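Local coordinates for cell division control protein 4 (Saccharomyces cerevisiae, PDB 3V7D), which recognises phosphorylated target proteins, such as the CDK inhibitor SIC1, for ubiquitination by the SCF ligase, here as a fragment carrying the F-box and WD40 propeller, at residues 364-367 / 373-376; 62-67 / 418-423; 320-325 / 358-363; 412-417 / 444-449; 292-297 / 337-342. The protein carries 1 engineered substitution. All coordinates share one frame; numbering follows the deposited sequence.

Contact 1 (364-367 / 373-376); sequences FLVS and SIRG
Ser367 and Arg375 face each other in the antiparallel hairpin formed by strands 364-369 and 373-378, the second and third strands of a WD40 propeller blade (repeat WD 6). They make a hydrogen-bonded pair: Arg375 N gives to Ser367 O at 2.7 Å with an N-H...O angle of 168°, and Ser367 N gives back to Arg375 O at 2.9 Å, lying in the plane of that carbonyl. The same oxygens also accept CA-H contacts, Val366 CA standing 3.3 Å from Arg375 O and Ile374 CA 3.3 Å from Ser367 O, so each carbonyl is used by both kinds of donor.

The side chain of Val366 emerges on the sheet face opposite to that of Ser367 and Arg375. There Val366 CG1, anti to its own backbone N (chi1 -170°), crosses Ile374 CG2 obliquely at 3.9 Å. Beta-branched residues suit these places, since they are at ease in extended chain and fill a greasy face, which here continues onto Phe399 and Val401 of strand 396-401.

Serine suits the other face because a short side chain keeps its hydroxyl close to that face, where it can bond in more than one direction: Ser367 OG is hydrogen-bonded to His351 NE2 and to Trp377 NE1. Ser373 OG meets His351 ND1 and Asp371 OD1, so the Asp, His, Ser and Trp of the WD40 structural tetrad are linked across the hairpin. Arg375 bends at chi2, sending its guanidinium away toward Gly350 O, to which NE makes a weak bond, while its CB stays 3.6 Å from Ser367 OG.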
# COMPACT_ATOMS: atom_id res chain seq x y z
N PHE B 364 3.65 -6.53 3.81
CA PHE B 364 4.42 -6.83 5.02
C PHE B 364 3.57 -6.90 6.29
O PHE B 364 2.77 -6.00 6.56
CB PHE B 364 5.50 -5.76 5.26
CG PHE B 364 6.50 -5.64 4.16
CD1 PHE B 364 7.24 -6.73 3.74
CD2 PHE B 364 6.74 -4.40 3.57
CE1 PHE B 364 8.18 -6.61 2.73
CE2 PHE B 364 7.68 -4.27 2.56
CZ PHE B 364 8.40 -5.37 2.14
N LEU B 365 3.75 -7.96 7.07
CA LEU B 365 3.37 -7.91 8.48
C LEU B 365 4.61 -7.41 9.21
O LEU B 365 5.70 -7.94 9.00
CB LEU B 365 2.99 -9.30 9.01
CG LEU B 365 2.77 -9.39 10.53
CD1 LEU B 365 1.57 -8.55 10.98
CD2 LEU B 365 2.62 -10.83 10.99
N VAL B 366 4.45 -6.39 10.03
CA VAL B 366 5.60 -5.83 10.74
C VAL B 366 5.39 -5.86 12.25
O VAL B 366 4.32 -5.51 12.75
CB VAL B 366 5.91 -4.39 10.29
CG1 VAL B 366 7.25 -3.92 10.86
CG2 VAL B 366 5.93 -4.30 8.77
N SER B 367 6.43 -6.27 12.97
CA SER B 367 6.35 -6.40 14.42
C SER B 367 7.55 -5.75 15.10
O SER B 367 8.67 -5.75 14.56
CB SER B 367 6.28 -7.87 14.82
OG SER B 367 7.43 -8.57 14.36
N SER B 373 14.04 -4.48 18.71
CA SER B 373 14.04 -5.21 17.44
C SER B 373 12.76 -4.95 16.66
O SER B 373 11.68 -4.79 17.24
CB SER B 373 14.21 -6.71 17.68
OG SER B 373 13.15 -7.22 18.47
N ILE B 374 12.89 -4.91 15.34
CA ILE B 374 11.77 -4.77 14.44
C ILE B 374 11.90 -5.85 13.37
O ILE B 374 13.00 -6.05 12.84
CB ILE B 374 11.77 -3.39 13.77
CG1 ILE B 374 11.66 -2.28 14.82
CG2 ILE B 374 10.64 -3.27 12.75
CD1 ILE B 374 12.07 -0.92 14.30
N ARG B 375 10.81 -6.54 13.07
CA ARG B 375 10.84 -7.62 12.08
C ARG B 375 9.79 -7.43 10.99
O ARG B 375 8.64 -7.10 11.27
CB ARG B 375 10.63 -8.98 12.75
CG ARG B 375 11.71 -9.38 13.72
CD ARG B 375 12.90 -10.01 13.02
NE ARG B 375 13.93 -10.37 13.98
CZ ARG B 375 15.03 -11.07 13.67
NH1 ARG B 375 15.22 -11.48 12.43
NH2 ARG B 375 15.91 -11.35 14.61
N GLY B 376 10.20 -7.67 9.75
CA GLY B 376 9.27 -7.67 8.63
C GLY B 376 9.02 -9.07 8.10
O GLY B 376 9.96 -9.80 7.77

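Contact 2 (62-67 / 418-423); sequences SENFVS and NLRSGK
Glu63 folds back at chi2 (-69°) while Arg420 runs out straight from CG to NE, and these shapes bring a carboxylate oxygen to the end of a guanidinium at about a right angle between the two chains. The resulting salt bridge is end-on and converges on one atom: Arg420 NH1 and Arg420 NH2 each lie 2.7 Å from Glu63 OE1, each bond bent to an N-H...O angle of 140°. OE1 lies practically in the guanidinium plane, but both nitrogens reach it from the same face of the carboxylate, whose plane is turned 43° from that of the guanidinium. Arginine suits the place because it spans the gap and offers two N-H groups at its tip. With an alanine here in place of Glu63, the guanidinium would probably be left without its anionic mate and freer to swing, held by NE on Asn404 OD1. Asn404 also reaches Glu63 O through ND2, so one asparagine side chain ties the two loops together. An Asx turn, Asn418 OD1 accepting from Arg420 N at 2.8 Å, sets the base of Arg420. Glu63 directly follows helix 53-62, which Asn64 ends in a Schellman motif; Arg420, between strands 413-418 and 424-426, also packs on Leu102 and Tyr106 of helix 87-106.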
# COMPACT_ATOMS: atom_id res chain seq x y z
N SER B 62 3.36 -1.39 -9.49
CA SER B 62 4.76 -1.83 -9.42
C SER B 62 5.58 -1.02 -8.42
O SER B 62 6.59 -1.51 -7.91
CB SER B 62 5.42 -1.80 -10.81
OG SER B 62 5.57 -0.46 -11.27
N GLU B 63 5.15 0.20 -8.13
CA GLU B 63 5.83 1.03 -7.15
C GLU B 63 5.17 0.96 -5.77
O GLU B 63 5.50 1.74 -4.87
CB GLU B 63 5.89 2.49 -7.63
CG GLU B 63 6.72 2.70 -8.88
CD GLU B 63 8.21 2.51 -8.64
OE1 GLU B 63 8.67 2.76 -7.51
OE2 GLU B 63 8.93 2.12 -9.59
N ASN B 64 4.23 0.02 -5.62
CA ASN B 64 3.46 -0.12 -4.38
C ASN B 64 2.74 1.15 -3.95
O ASN B 64 2.63 1.42 -2.75
CB ASN B 64 4.34 -0.59 -3.23
CG ASN B 64 5.18 -1.79 -3.59
OD1 ASN B 64 6.38 -1.82 -3.32
ND2 ASN B 64 4.56 -2.79 -4.20
N PHE B 65 2.26 1.93 -4.91
CA PHE B 65 1.46 3.10 -4.56
C PHE B 65 0.00 2.70 -4.40
O PHE B 65 -0.79 3.44 -3.82
CB PHE B 65 1.61 4.19 -5.62
CG PHE B 65 2.99 4.78 -5.69
CD1 PHE B 65 3.73 4.99 -4.54
CD2 PHE B 65 3.56 5.12 -6.91
CE1 PHE B 65 5.00 5.54 -4.60
CE2 PHE B 65 4.83 5.67 -6.98
CZ PHE B 65 5.55 5.87 -5.82
N VAL B 66 -0.35 1.53 -4.91
CA VAL B 66 -1.70 1.01 -4.78
C VAL B 66 -1.66 -0.50 -4.96
O VAL B 66 -0.73 -1.04 -5.55
CB VAL B 66 -2.65 1.63 -5.84
CG1 VAL B 66 -2.47 0.95 -7.19
CG2 VAL B 66 -4.09 1.55 -5.38
N SER B 67 -2.66 -1.19 -4.42
CA SER B 67 -2.80 -2.63 -4.62
C SER B 67 -3.93 -2.86 -5.60
O SER B 67 -4.73 -1.95 -5.84
CB SER B 67 -3.11 -3.32 -3.29
OG SER B 67 -4.40 -2.94 -2.82
N ASN B 418 14.42 2.75 4.13
CA ASN B 418 14.03 2.35 2.78
C ASN B 418 13.84 0.84 2.75
O ASN B 418 14.82 0.09 2.84
CB ASN B 418 15.12 2.76 1.79
CG ASN B 418 14.78 2.43 0.34
OD1 ASN B 418 14.04 1.49 0.04
ND2 ASN B 418 15.35 3.21 -0.58
N LEU B 419 12.60 0.38 2.63
CA LEU B 419 12.32 -1.05 2.66
C LEU B 419 12.71 -1.79 1.38
O LEU B 419 12.82 -3.01 1.38
CB LEU B 419 10.85 -1.31 3.00
CG LEU B 419 10.41 -0.90 4.41
CD1 LEU B 419 9.00 -1.37 4.69
CD2 LEU B 419 11.38 -1.43 5.46
N ARG B 420 12.92 -1.05 0.29
CA ARG B 420 13.39 -1.67 -0.95
C ARG B 420 14.87 -2.03 -0.88
O ARG B 420 15.26 -3.16 -1.17
CB ARG B 420 13.13 -0.77 -2.15
CG ARG B 420 11.67 -0.54 -2.45
CD ARG B 420 11.49 0.15 -3.78
NE ARG B 420 10.12 0.62 -3.95
CZ ARG B 420 9.69 1.29 -5.01
NH1 ARG B 420 10.53 1.58 -6.00
NH2 ARG B 420 8.43 1.68 -5.08
N SER B 421 15.69 -1.06 -0.48
CA SER B 421 17.13 -1.25 -0.41
C SER B 421 17.53 -1.82 0.95
O SER B 421 18.64 -2.30 1.13
CB SER B 421 17.84 0.08 -0.61
OG SER B 421 17.64 0.93 0.51
N GLY B 422 16.61 -1.73 1.91
CA GLY B 422 16.87 -2.20 3.25
C GLY B 422 17.72 -1.25 4.07
O GLY B 422 18.13 -1.55 5.18
N LYS B 423 17.99 -0.07 3.51
CA LYS B 423 18.92 0.85 4.15
C LYS B 423 18.25 2.00 4.92
O LYS B 423 17.17 2.47 4.57
CB LYS B 423 19.90 1.41 3.12
CG LYS B 423 20.96 0.41 2.67
CD LYS B 423 21.56 0.81 1.34
CE LYS B 423 22.12 2.23 1.36
NZ LYS B 423 23.47 2.30 2.00

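Contact 3 (320-325 / 358-363); sequences HERKRC and LRLSDK
Arg322 sits in the turn between strands 313-319 and 324-329, its backbone near-helical before Lys323 reverses the chain at positive phi, and it faces Leu360 and Asp362, where strand 355-360 ends and its chain turns. Both turns are loops of the WD40 propeller, in the neighbouring repeats WD 5 and WD 6, and Arg322 bridges them at the surface. Its chain is extended from CG to NE; chi4 (81°) then swings the guanidinium well out of line with it, so that one edge meets the opposite turn.

At that edge, in the guanidinium plane, Arg322 NH2 makes a weak, long hydrogen bond to Asp362 O at 3.5 Å. NH1 works through a water lying in the same plane: Arg322 NH1 gives to the water at 3.0 Å, and the water gives to Ser361 O at 2.7 Å. The stronger partner of NH1 is Asp319, which forms a salt bridge with it through OD2. Arginine suits the place because its several N-H groups can serve a carboxylate, a backbone carbonyl and a water at once. Leucine at 360 adds an apolar flank, with Leu360 CD2 4.4 Å from Arg322 NH1.

The Asp362 carboxylate is not the group gripped; Asp362 leans instead on Ser67 and Asp403. Within its own turn, Arg322 CD lies 3.6 Å above the plane of the Arg324 guanidinium, offset toward its rim.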
# COMPACT_ATOMS: atom_id res chain seq x y z
N HIS B 320 -8.61 -9.16 7.59
CA HIS B 320 -9.90 -9.52 7.01
C HIS B 320 -9.77 -9.93 5.54
O HIS B 320 -10.59 -10.70 5.04
CB HIS B 320 -10.89 -8.36 7.14
CG HIS B 320 -10.44 -7.10 6.48
ND1 HIS B 320 -9.60 -6.20 7.09
CD2 HIS B 320 -10.71 -6.59 5.25
CE1 HIS B 320 -9.37 -5.19 6.27
NE2 HIS B 320 -10.04 -5.40 5.15
N GLU B 321 -8.75 -9.43 4.86
CA GLU B 321 -8.52 -9.80 3.47
C GLU B 321 -8.25 -11.30 3.34
O GLU B 321 -8.76 -11.95 2.44
CB GLU B 321 -7.37 -8.99 2.87
CG GLU B 321 -7.13 -9.29 1.40
CD GLU B 321 -5.85 -8.68 0.87
OE1 GLU B 321 -5.42 -7.64 1.40
OE2 GLU B 321 -5.27 -9.25 -0.08
N ARG B 322 -7.45 -11.83 4.26
CA ARG B 322 -7.08 -13.24 4.20
C ARG B 322 -7.87 -14.08 5.20
O ARG B 322 -7.71 -15.30 5.25
CB ARG B 322 -5.58 -13.40 4.46
CG ARG B 322 -4.72 -12.59 3.52
CD ARG B 322 -3.24 -12.79 3.81
NE ARG B 322 -2.42 -12.03 2.89
CZ ARG B 322 -2.15 -10.73 3.02
NH1 ARG B 322 -2.64 -10.06 4.05
NH2 ARG B 322 -1.39 -10.11 2.13
N LYS B 323 -8.72 -13.42 5.98
CA LYS B 323 -9.49 -14.06 7.04
C LYS B 323 -8.57 -14.75 8.04
O LYS B 323 -8.67 -15.96 8.28
CB LYS B 323 -10.51 -15.05 6.47
CG LYS B 323 -11.59 -14.41 5.61
CD LYS B 323 -12.73 -15.37 5.35
CE LYS B 323 -13.46 -15.74 6.64
NZ LYS B 323 -14.33 -14.64 7.15
N ARG B 324 -7.66 -13.97 8.62
CA ARG B 324 -6.71 -14.48 9.60
C ARG B 324 -6.61 -13.53 10.78
O ARG B 324 -7.02 -12.37 10.71
CB ARG B 324 -5.32 -14.63 8.97
CG ARG B 324 -5.23 -15.64 7.85
CD ARG B 324 -3.85 -15.57 7.20
NE ARG B 324 -3.74 -16.45 6.04
CZ ARG B 324 -2.70 -16.45 5.21
NH1 ARG B 324 -1.68 -15.63 5.41
NH2 ARG B 324 -2.68 -17.28 4.18
N CYS B 325 -6.04 -14.04 11.87
CA CYS B 325 -5.73 -13.19 13.01
C CYS B 325 -4.25 -13.27 13.34
O CYS B 325 -3.65 -14.35 13.33
CB CYS B 325 -6.54 -13.60 14.24
SG CYS B 325 -5.99 -12.74 15.73
N LEU B 358 2.17 -4.21 16.26
CA LEU B 358 1.95 -4.90 14.99
C LEU B 358 1.37 -3.95 13.97
O LEU B 358 0.52 -3.12 14.30
CB LEU B 358 0.96 -6.05 15.17
CG LEU B 358 1.35 -7.26 16.01
CD1 LEU B 358 0.16 -8.22 16.10
CD2 LEU B 358 2.57 -7.94 15.43
N ARG B 359 1.83 -4.07 12.73
CA ARG B 359 1.23 -3.34 11.62
C ARG B 359 1.16 -4.25 10.40
O ARG B 359 2.01 -5.13 10.23
CB ARG B 359 2.04 -2.09 11.28
CG ARG B 359 2.03 -1.02 12.35
CD ARG B 359 0.90 -0.05 12.16
NE ARG B 359 0.95 1.02 13.15
CZ ARG B 359 -0.05 1.87 13.36
NH1 ARG B 359 -1.17 1.77 12.65
NH2 ARG B 359 0.07 2.82 14.28
N LEU B 360 0.15 -4.05 9.58
CA LEU B 360 -0.01 -4.83 8.36
C LEU B 360 -0.15 -3.90 7.16
O LEU B 360 -1.09 -3.12 7.09
CB LEU B 360 -1.23 -5.74 8.47
CG LEU B 360 -1.51 -6.72 7.32
CD1 LEU B 360 -0.33 -7.66 7.11
CD2 LEU B 360 -2.79 -7.50 7.57
N SER B 361 0.82 -3.97 6.25
CA SER B 361 0.69 -3.30 4.97
C SER B 361 0.31 -4.35 3.94
O SER B 361 0.20 -5.52 4.27
CB SER B 361 2.01 -2.62 4.57
OG SER B 361 2.97 -3.58 4.17
N ASP B 362 0.12 -3.93 2.69
CA ASP B 362 -0.28 -4.86 1.64
C ASP B 362 0.66 -6.06 1.50
O ASP B 362 0.20 -7.17 1.25
CB ASP B 362 -0.40 -4.14 0.29
CG ASP B 362 -1.64 -3.27 0.19
OD1 ASP B 362 -2.67 -3.63 0.79
OD2 ASP B 362 -1.58 -2.22 -0.50
N LYS B 363 1.96 -5.85 1.69
CA LYS B 363 2.91 -6.94 1.51
C LYS B 363 3.68 -7.36 2.77
O LYS B 363 4.28 -8.43 2.80
CB LYS B 363 3.88 -6.63 0.37
CG LYS B 363 4.88 -5.55 0.66
CD LYS B 363 5.67 -5.17 -0.60
CE LYS B 363 6.62 -6.27 -1.04
NZ LYS B 363 7.58 -5.82 -2.09
O HOH W 1 -1.97 -7.09 3.89

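Contact 4 (412-417 / 444-449); sequences NQFNIY and KTLVAA
Apolar contact carries the junction. Phe414 and Ile416, alternate residues of strand 413-418, turn toward Leu446 and Ala448 of strand 445-452, and the Leu446 methyl CD2 is the shared point. That methyl sits at the ring edge, in the ring plane, 3.8 Å from Phe414 CZ, and it also meets Ile416 CD1 tip to tip at 4.0 Å. Phe414 CG stands anti to the backbone N (chi1 -177°), which throws the ring across to the facing sheet; Phe414 CE1 comes within 4.0 Å of Ala448 CB, which stands oblique to the ring. A large ring opposite a small alanine and a branched leucine suits the spacing, for the strand axes approach only to 11.2 Å. Val439 of strand 435-442 also packs on both Phe414 and Leu446.

Polar bonding belongs to the other face of strand 413-418. There Asn415 ND2 gives a hydrogen bond of 3.0 Å to Gln413 OE1, nearly in the Asn415 amide plane, and Gln413 NE2 is taken by Thr391 OG1.

The two strands run at 159° in different sheets and touch through the side chains that each turns toward the other: this is blade-on-blade packing in a WD40 propeller. The sheet of 445-452 also includes strand 113-118 from much earlier in the chain, the ring-closing arrangement familiar in this fold.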
# COMPACT_ATOMS: atom_id res chain seq x y z
N ASN B 412 15.45 8.52 22.35
CA ASN B 412 16.55 9.17 21.63
C ASN B 412 16.70 8.77 20.16
O ASN B 412 17.67 9.18 19.51
CB ASN B 412 17.88 8.97 22.36
CG ASN B 412 17.90 9.64 23.72
OD1 ASN B 412 17.40 10.76 23.88
ND2 ASN B 412 18.47 8.96 24.70
N GLN B 413 15.76 8.00 19.63
CA GLN B 413 15.89 7.53 18.25
C GLN B 413 14.63 7.68 17.40
O GLN B 413 13.52 7.35 17.82
CB GLN B 413 16.35 6.07 18.21
CG GLN B 413 17.76 5.85 18.72
CD GLN B 413 18.48 4.76 17.94
OE1 GLN B 413 17.96 4.21 16.97
NE2 GLN B 413 19.70 4.45 18.36
N PHE B 414 14.83 8.18 16.19
CA PHE B 414 13.76 8.33 15.22
C PHE B 414 14.37 7.98 13.86
O PHE B 414 15.20 8.72 13.34
CB PHE B 414 13.23 9.76 15.24
CG PHE B 414 12.08 10.01 14.31
CD1 PHE B 414 10.79 9.64 14.67
CD2 PHE B 414 12.27 10.65 13.09
CE1 PHE B 414 9.72 9.88 13.82
CE2 PHE B 414 11.21 10.90 12.24
CZ PHE B 414 9.93 10.51 12.60
N ASN B 415 13.98 6.83 13.32
CA ASN B 415 14.60 6.29 12.11
C ASN B 415 13.65 6.12 10.93
O ASN B 415 12.50 5.72 11.09
CB ASN B 415 15.27 4.95 12.42
CG ASN B 415 16.34 5.06 13.49
OD1 ASN B 415 17.21 5.92 13.42
ND2 ASN B 415 16.26 4.20 14.49
N ILE B 416 14.15 6.42 9.74
CA ILE B 416 13.39 6.23 8.51
C ILE B 416 14.15 5.23 7.64
O ILE B 416 15.31 5.47 7.27
CB ILE B 416 13.21 7.57 7.75
CG1 ILE B 416 12.49 8.58 8.65
CG2 ILE B 416 12.43 7.36 6.45
CD1 ILE B 416 12.29 9.94 8.00
N TYR B 417 13.52 4.11 7.32
CA TYR B 417 14.16 3.06 6.52
C TYR B 417 13.56 2.89 5.12
O TYR B 417 12.34 2.88 4.96
CB TYR B 417 14.11 1.71 7.23
CG TYR B 417 14.67 1.67 8.63
CD1 TYR B 417 13.87 1.95 9.73
CD2 TYR B 417 16.00 1.32 8.86
CE1 TYR B 417 14.37 1.90 11.02
CE2 TYR B 417 16.51 1.27 10.14
CZ TYR B 417 15.70 1.56 11.22
OH TYR B 417 16.22 1.50 12.49
N LYS B 444 3.04 12.59 1.55
CA LYS B 444 4.07 13.60 1.74
C LYS B 444 4.22 14.04 3.20
O LYS B 444 5.13 14.80 3.53
CB LYS B 444 3.74 14.83 0.89
CG LYS B 444 2.35 15.40 1.17
CD LYS B 444 2.05 16.63 0.33
CE LYS B 444 2.43 17.90 1.07
NZ LYS B 444 2.51 19.06 0.15
N THR B 445 3.32 13.56 4.05
CA THR B 445 3.26 14.06 5.42
C THR B 445 3.58 12.99 6.45
O THR B 445 2.98 11.92 6.46
CB THR B 445 1.87 14.65 5.73
OG1 THR B 445 1.54 15.64 4.75
CG2 THR B 445 1.86 15.29 7.12
N LEU B 446 4.52 13.32 7.33
CA LEU B 446 4.90 12.45 8.44
C LEU B 446 4.67 13.21 9.74
O LEU B 446 5.14 14.34 9.90
CB LEU B 446 6.37 12.04 8.28
CG LEU B 446 7.17 11.49 9.47
CD1 LEU B 446 6.59 10.20 9.99
CD2 LEU B 446 8.63 11.28 9.07
N VAL B 447 3.93 12.62 10.67
CA VAL B 447 3.69 13.27 11.95
C VAL B 447 4.18 12.43 13.13
O VAL B 447 4.09 11.20 13.11
CB VAL B 447 2.20 13.66 12.16
CG1 VAL B 447 1.73 14.58 11.05
CG2 VAL B 447 1.31 12.42 12.26
N ALA B 448 4.68 13.11 14.16
CA ALA B 448 5.15 12.42 15.36
C ALA B 448 4.89 13.21 16.63
O ALA B 448 5.20 14.40 16.72
CB ALA B 448 6.63 12.07 15.24
N ALA B 449 4.30 12.53 17.61
CA ALA B 449 4.13 13.07 18.95
C ALA B 449 5.38 12.71 19.74
O ALA B 449 5.71 11.54 19.91
CB ALA B 449 2.91 12.47 19.61

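Contact 5 (292-297 / 337-342); sequences LIVWDV and WDLENG
Trp337 presents its indole obliquely to Leu292, whose CD1 lies 4.3 Å from Trp337 NE1 and 4.5 Å from Trp337 CZ2. That indole nitrogen is satisfied by Ser327 OG, a link of the kind made in the WD40 structural tetrad, which helps to fix the ring. Trp295, the matching tryptophan of the preceding repeat, has one face covered by its own strand neighbour: Ile293 CG2 is 3.3 Å above the ring, over its centre. Each tryptophan is followed by aspartate, the WD signature, here in repeats WD 4 and WD 5 of the propeller.

A second meeting point lies between Val294 and Leu339, the residue after the WD pair. With Val294 CG1 opposite the backbone N (chi1 -176°) and CG2 beside it, both methyls reach the leucine fork: Val294 CG2 is 3.9 Å from Leu339 CD2, and Val294 CG1 is 3.9 Å from Leu339 CD1. Short branched side chains suit this seam, in which both residues are buried and Leu339 also packs on Cys325 and Tyr318.

Beyond Leu339 the chain turns back. Gly342, at a positive phi that glycine adopts readily, gives its N to Asp338 O at 2.7 Å, and Asp338 OD1 closes an Asx turn by accepting from Glu340 N at 2.9 Å.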
# COMPACT_ATOMS: atom_id res chain seq x y z
N LEU B 292 -7.09 -14.70 22.95
CA LEU B 292 -7.84 -13.79 22.11
C LEU B 292 -9.22 -14.37 21.85
O LEU B 292 -9.40 -15.59 21.89
CB LEU B 292 -7.13 -13.55 20.78
CG LEU B 292 -5.70 -13.01 20.85
CD1 LEU B 292 -4.71 -14.15 20.73
CD2 LEU B 292 -5.49 -11.98 19.76
N ILE B 293 -10.19 -13.50 21.58
CA ILE B 293 -11.51 -13.96 21.21
C ILE B 293 -11.96 -13.32 19.90
O ILE B 293 -11.77 -12.12 19.70
CB ILE B 293 -12.55 -13.69 22.32
CG1 ILE B 293 -12.15 -14.40 23.62
CG2 ILE B 293 -13.92 -14.17 21.89
CD1 ILE B 293 -13.16 -14.26 24.74
N VAL B 294 -12.51 -14.14 19.01
CA VAL B 294 -13.08 -13.64 17.77
C VAL B 294 -14.58 -13.50 17.94
O VAL B 294 -15.28 -14.48 18.19
CB VAL B 294 -12.80 -14.60 16.60
CG1 VAL B 294 -13.32 -14.01 15.30
CG2 VAL B 294 -11.32 -14.91 16.51
N TRP B 295 -15.08 -12.27 17.83
CA TRP B 295 -16.48 -12.00 18.09
C TRP B 295 -17.28 -11.76 16.81
O TRP B 295 -16.72 -11.35 15.79
CB TRP B 295 -16.63 -10.77 18.99
CG TRP B 295 -15.84 -10.82 20.27
CD1 TRP B 295 -14.58 -10.33 20.47
CD2 TRP B 295 -16.27 -11.36 21.52
NE1 TRP B 295 -14.20 -10.54 21.77
CE2 TRP B 295 -15.22 -11.17 22.44
CE3 TRP B 295 -17.44 -11.99 21.96
CZ2 TRP B 295 -15.30 -11.59 23.77
CZ3 TRP B 295 -17.52 -12.41 23.27
CH2 TRP B 295 -16.46 -12.21 24.16
N ASP B 296 -18.58 -12.01 16.88
CA ASP B 296 -19.51 -11.64 15.83
C ASP B 296 -20.45 -10.58 16.40
O ASP B 296 -21.44 -10.91 17.05
CB ASP B 296 -20.30 -12.86 15.35
CG ASP B 296 -21.14 -12.58 14.11
OD1 ASP B 296 -21.74 -11.49 14.00
OD2 ASP B 296 -21.20 -13.47 13.23
N VAL B 297 -20.14 -9.32 16.15
CA VAL B 297 -20.86 -8.22 16.78
C VAL B 297 -22.25 -8.00 16.19
O VAL B 297 -23.01 -7.15 16.66
CB VAL B 297 -20.07 -6.91 16.71
CG1 VAL B 297 -18.74 -7.06 17.43
CG2 VAL B 297 -19.85 -6.50 15.26
N TRP B 337 -3.42 -17.07 13.11
CA TRP B 337 -4.57 -17.95 13.30
C TRP B 337 -5.47 -17.95 12.06
O TRP B 337 -5.65 -16.92 11.42
CB TRP B 337 -5.39 -17.51 14.51
CG TRP B 337 -4.60 -17.26 15.77
CD1 TRP B 337 -3.88 -16.14 16.08
CD2 TRP B 337 -4.49 -18.14 16.89
NE1 TRP B 337 -3.32 -16.28 17.32
CE2 TRP B 337 -3.68 -17.49 17.85
CE3 TRP B 337 -4.99 -19.41 17.19
CZ2 TRP B 337 -3.35 -18.07 19.07
CZ3 TRP B 337 -4.67 -19.99 18.41
CH2 TRP B 337 -3.86 -19.32 19.33
N ASP B 338 -6.03 -19.11 11.74
CA ASP B 338 -6.98 -19.24 10.64
C ASP B 338 -8.39 -18.97 11.17
O ASP B 338 -8.93 -19.78 11.93
CB ASP B 338 -6.90 -20.64 10.04
CG ASP B 338 -7.69 -20.78 8.74
OD1 ASP B 338 -8.64 -20.00 8.51
OD2 ASP B 338 -7.35 -21.67 7.93
N LEU B 339 -8.99 -17.86 10.75
CA LEU B 339 -10.31 -17.50 11.27
C LEU B 339 -11.46 -18.17 10.51
O LEU B 339 -12.62 -17.79 10.67
CB LEU B 339 -10.50 -15.98 11.28
CG LEU B 339 -9.64 -15.20 12.27
CD1 LEU B 339 -10.36 -13.92 12.72
CD2 LEU B 339 -9.24 -16.05 13.47
N GLU B 340 -11.13 -19.17 9.70
CA GLU B 340 -12.16 -19.95 9.04
C GLU B 340 -12.51 -21.16 9.91
O GLU B 340 -13.61 -21.70 9.82
CB GLU B 340 -11.71 -20.41 7.65
CG GLU B 340 -12.85 -20.54 6.65
CD GLU B 340 -12.90 -19.37 5.68
OE1 GLU B 340 -11.83 -18.93 5.21
OE2 GLU B 340 -14.02 -18.88 5.39
N ASN B 341 -11.57 -21.56 10.76
CA ASN B 341 -11.78 -22.71 11.64
C ASN B 341 -11.30 -22.50 13.08
O ASN B 341 -11.52 -23.35 13.95
CB ASN B 341 -11.13 -23.97 11.05
CG ASN B 341 -9.65 -23.79 10.77
OD1 ASN B 341 -9.05 -22.79 11.15
ND2 ASN B 341 -9.05 -24.78 10.11
N GLY B 342 -10.63 -21.37 13.33
CA GLY B 342 -10.15 -21.05 14.66
C GLY B 342 -8.85 -21.75 15.00
O GLY B 342 -8.48 -21.86 16.16

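In the fold
Contacts 5, 3, 1 and 4 follow one another round the WD40 propeller, while contact 2 begins first in the chain, after helix 53-62, and ties that helical part to the turn of 418-423. Contacts 3 and 5 alternate along the chain and share the sheet that holds strands 324-329 and 334-338; contacts 1 and 3 share the one that holds strands 355-360 and 364-369, with centres about 12 Å apart. Contacts 4 and 5 lie on opposite sides of the chain's centre, centres about 34 Å apart. Phe364 packs on Leu419, joining contacts 1 and 2. Contact 1 holds one blade together, contacts 3, 4 and 5 join blade to blade, and contact 2 links the propeller to the end of helix 53-62.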